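Local coordinates for putative peptidyl-prolyl cis-trans isomerase Cbf2 (Campylobacter jejuni, PDB 3RFW), which probably catalyses the cis-trans isomerisation of peptidyl-prolyl bonds and acts as a SurA-like chaperone, at residues V3-N7 with G8-S12; Q43-M46 with Q47-L51. All coordinates share one frame; numbering follows the deposited sequence.

Contact 1: residues V3-N7 with G8-S12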
# COMPACT_ATOMS: atom_id res chain seq x y z
N VAL A 3 27.69 -12.14 30.03
CA VAL A 3 28.30 -11.85 28.73
C VAL A 3 28.99 -10.49 28.82
O VAL A 3 29.68 -10.07 27.90
CB VAL A 3 27.24 -11.86 27.59
CG1 VAL A 3 26.78 -13.29 27.33
CG2 VAL A 3 26.04 -10.97 27.95
N ALA A 4 28.72 -9.77 29.90
CA ALA A 4 29.31 -8.46 30.11
C ALA A 4 29.06 -8.00 31.54
O ALA A 4 28.16 -8.50 32.20
CB ALA A 4 28.73 -7.45 29.12
N THR A 5 29.84 -7.02 32.00
CA THR A 5 29.59 -6.36 33.27
C THR A 5 29.58 -4.90 32.95
O THR A 5 30.26 -4.45 32.04
CB THR A 5 30.71 -6.63 34.35
OG1 THR A 5 31.94 -6.02 33.91
CG2 THR A 5 30.94 -8.13 34.56
N VAL A 6 28.77 -4.16 33.68
CA VAL A 6 28.63 -2.73 33.48
C VAL A 6 28.70 -2.10 34.84
O VAL A 6 27.85 -2.38 35.69
CB VAL A 6 27.26 -2.37 32.89
CG1 VAL A 6 27.17 -0.83 32.70
CG2 VAL A 6 27.06 -3.06 31.54
N ASN A 7 29.72 -1.27 35.05
CA ASN A 7 30.08 -0.75 36.37
C ASN A 7 30.12 -1.83 37.45
O ASN A 7 29.74 -1.59 38.58
CB ASN A 7 29.16 0.39 36.78
CG ASN A 7 29.27 1.60 35.85
OD1 ASN A 7 28.29 2.33 35.63
ND2 ASN A 7 30.46 1.84 35.36
N GLY A 8 30.59 -3.02 37.11
CA GLY A 8 30.61 -4.14 38.07
C GLY A 8 29.46 -5.14 37.98
O GLY A 8 29.61 -6.30 38.39
N LYS A 9 28.32 -4.72 37.43
CA LYS A 9 27.13 -5.55 37.42
C LYS A 9 27.07 -6.41 36.17
O LYS A 9 27.16 -5.92 35.03
CB LYS A 9 25.87 -4.68 37.53
CG LYS A 9 24.59 -5.46 37.23
CD LYS A 9 23.31 -4.59 37.30
CE LYS A 9 22.83 -4.17 35.89
NZ LYS A 9 22.78 -5.35 34.99
N SER A 10 26.74 -7.67 36.39
CA SER A 10 26.67 -8.68 35.37
C SER A 10 25.47 -8.51 34.44
O SER A 10 24.37 -8.17 34.87
CB SER A 10 26.58 -10.06 36.05
OG SER A 10 27.88 -10.48 36.42
N ILE A 11 25.70 -8.73 33.15
CA ILE A 11 24.65 -8.82 32.17
C ILE A 11 24.66 -10.28 31.71
O ILE A 11 25.69 -10.77 31.22
CB ILE A 11 24.93 -7.87 30.96
CG1 ILE A 11 25.15 -6.42 31.43
CG2 ILE A 11 23.87 -7.97 29.86
CD1 ILE A 11 23.87 -5.66 31.85
N SER A 12 23.54 -10.98 31.89
CA SER A 12 23.39 -12.35 31.38
C SER A 12 23.06 -12.39 29.90
O SER A 12 22.51 -11.44 29.35
CB SER A 12 22.30 -13.09 32.15
OG SER A 12 21.06 -12.39 32.13
O HOH W 1 32.18 -3.47 34.46

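Contact 2: residues Q43-M46 with Q47-L51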
# COMPACT_ATOMS: atom_id res chain seq x y z
N GLN A 43 23.98 -2.86 22.10
CA GLN A 43 22.67 -2.23 22.05
C GLN A 43 21.90 -2.36 23.39
O GLN A 43 21.37 -1.38 23.92
CB GLN A 43 21.88 -2.82 20.90
CG GLN A 43 20.58 -2.09 20.65
CD GLN A 43 20.00 -2.38 19.27
OE1 GLN A 43 20.67 -2.98 18.39
NE2 GLN A 43 18.76 -1.94 19.06
N TYR A 44 21.96 -3.54 24.00
CA TYR A 44 21.23 -3.82 25.23
C TYR A 44 21.81 -3.07 26.41
O TYR A 44 21.08 -2.43 27.19
CB TYR A 44 21.21 -5.34 25.52
CG TYR A 44 20.52 -5.68 26.84
CD1 TYR A 44 21.24 -5.72 28.03
CD2 TYR A 44 19.13 -5.80 26.91
CE1 TYR A 44 20.61 -5.87 29.26
CE2 TYR A 44 18.49 -6.00 28.15
CZ TYR A 44 19.23 -6.05 29.31
OH TYR A 44 18.60 -6.29 30.52
N ILE A 45 23.15 -3.00 26.45
CA ILE A 45 23.87 -2.21 27.47
C ILE A 45 23.53 -0.72 27.35
O ILE A 45 23.32 -0.01 28.34
CB ILE A 45 25.43 -2.46 27.32
CG1 ILE A 45 25.76 -3.87 27.83
CG2 ILE A 45 26.19 -1.38 28.07
CD1 ILE A 45 27.11 -4.42 27.41
N MET A 46 23.41 -0.25 26.13
CA MET A 46 23.04 1.14 25.89
C MET A 46 21.62 1.42 26.39
O MET A 46 21.38 2.43 27.08
CB MET A 46 23.19 1.48 24.39
CG MET A 46 22.51 2.80 23.95
SD MET A 46 23.55 4.16 24.51
CE MET A 46 24.94 3.86 23.40
N GLN A 47 20.69 0.53 26.05
CA GLN A 47 19.33 0.53 26.63
C GLN A 47 19.39 0.51 28.17
O GLN A 47 18.82 1.34 28.81
CB GLN A 47 18.50 -0.66 26.07
CG GLN A 47 17.05 -0.82 26.63
CD GLN A 47 16.94 -1.76 27.85
OE1 GLN A 47 17.91 -2.44 28.25
NE2 GLN A 47 15.76 -1.83 28.42
N ASP A 48 20.28 -0.28 28.72
CA ASP A 48 20.37 -0.37 30.17
C ASP A 48 20.84 0.90 30.84
O ASP A 48 20.33 1.32 31.89
CB ASP A 48 21.24 -1.53 30.57
CG ASP A 48 21.17 -1.82 32.06
OD1 ASP A 48 20.17 -2.40 32.51
OD2 ASP A 48 22.12 -1.43 32.78
N LEU A 49 21.71 1.61 30.13
CA LEU A 49 22.32 2.80 30.68
C LEU A 49 21.36 3.94 30.51
O LEU A 49 21.37 4.85 31.29
CB LEU A 49 23.66 3.12 29.97
CG LEU A 49 24.80 2.15 30.36
CD1 LEU A 49 26.05 2.28 29.45
CD2 LEU A 49 25.20 2.33 31.83
N ILE A 50 20.55 3.91 29.46
CA ILE A 50 19.55 4.96 29.31
C ILE A 50 18.50 4.81 30.45
O ILE A 50 18.06 5.79 31.04
CB ILE A 50 18.86 4.86 27.96
CG1 ILE A 50 19.77 5.39 26.85
CG2 ILE A 50 17.53 5.59 28.02
CD1 ILE A 50 19.43 4.92 25.47
N LEU A 51 18.17 3.57 30.80
CA LEU A 51 17.24 3.32 31.94
C LEU A 51 17.80 3.88 33.26
O LEU A 51 17.10 4.57 33.98
CB LEU A 51 16.98 1.81 32.11
CG LEU A 51 16.06 1.11 31.09
CD1 LEU A 51 16.05 -0.40 31.31
CD2 LEU A 51 14.60 1.65 31.08
O HOH W 2 18.09 -3.56 31.17

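Contact 1: residues V3-N7 with G8-S12
Val6 and Ile11 meet on the inner face of a two-stranded hairpin, where CG2 of Val6 lies 3.9 Å from CG1 of Ile11 and the two branched side chains cross at a slant. Ala4 shares this buried face, and its methyl CB sits 4.2 Å from CB of Ile11; so small a residue lets the broad isoleucine lie close to the strand. Ile11 holds CG1 anti to its carbonyl carbon (chi1 -55°), which carries that branch toward Val6 while CG2 turns toward CG2 of Val3. Ala4 and Val6 press this face onto Ile45 and Leu49 of helix 34-56, while Val3 reaches Ile41 of the same helix. Strands 2-6 and 9-12 form an antiparallel beta hairpin closed by a type I' turn from Val6 to Lys9. Val6 and Lys9 make a hydrogen-bonded pair: Val6 N donates to Lys9 O at 2.7 Å, and Lys9 N returns to Val6 O at 3.0 Å from above the carbonyl plane. Further along, Ile11 N reaches Ala4 O at 2.6 Å. A classic beta bulge follows, in which Val3 and Ala4 both face Ile11: Val3 N gives Ile11 O a strong bond of 2.7 Å, whereas Ala4 N adds a weak one. Thr5 and Ser10, a non-hydrogen-bonded pair, carry their hydroxyls on the outer, looser face. There a water lies 2.6 Å from Thr5 OG1 and accepts a bond from Gly8 N, tying strand to turn. Gly8 occupies an exposed turn position with positive phi (98°), where a CB would strike the carbonyl oxygen of Asn7.

Contact 2: residues Q43-M46 with Q47-L51
Gln43 opens the contact through its backbone, its carbonyl O accepting a nearly straight hydrogen bond from Gln47 N at 2.9 Å. This is the i to i+4 pattern of an alpha helix, here the middle of helix 34-56, and the next three residues repeat it with Asp48, Leu49 and Ile50. Tyr44 sends its ring out with CG anti to the backbone N (chi1 177°), and the end of the Gln47 amide overhangs one ring face toward its rim, the two planes 39° apart. The phenol suits a place that is apolar along its length and polar at its end: Phe19 meets the ring edge-to-face, while OH hydrogen-bonds Glu15 and also accepts from a water at 2.9 Å. That same water donates to Asp48 OD1 at 2.7 Å, bridging one helical turn. Ile45 is buried and wholly apolar; its CG2 runs alongside CD1 of Leu49, both side chains pointing the same way toward strand 2-6, and Tyr251 of the second subunit also packs on Ile45. Met46 lies on a different side of the helix, near Gly240 of the second subunit. With CG anti to its backbone N (chi1 166°), its flexible chain crosses Ile50 at a slant, and Met46 CG lies 4.0 Å from Ile50 CD1.

How the contacts relate
Contact 1 and contact 2, whose centres lie about 12 Å apart, pack against each other as hairpin on helix. Val6 straddles one turn of the helix: its CG1 is 3.8 Å from Leu49 CD2 and its CG2 is 3.9 Å from Ile45 CG2. Ala4 CB meets Ile45 CD1 at 3.8 Å, and Ile11 CG2 rests 3.9 Å from Tyr44 CD1. Glu15 serves both, taking Ser12 N of contact 1 and Tyr44 OH of contact 2. The two also share the second subunit: a strand of that chain pairs with Ala4 to Val6, and its Tyr251 packs on both Ala4 and Ile45. Both centres lie 40 Å or more from the centre of this elongated chain.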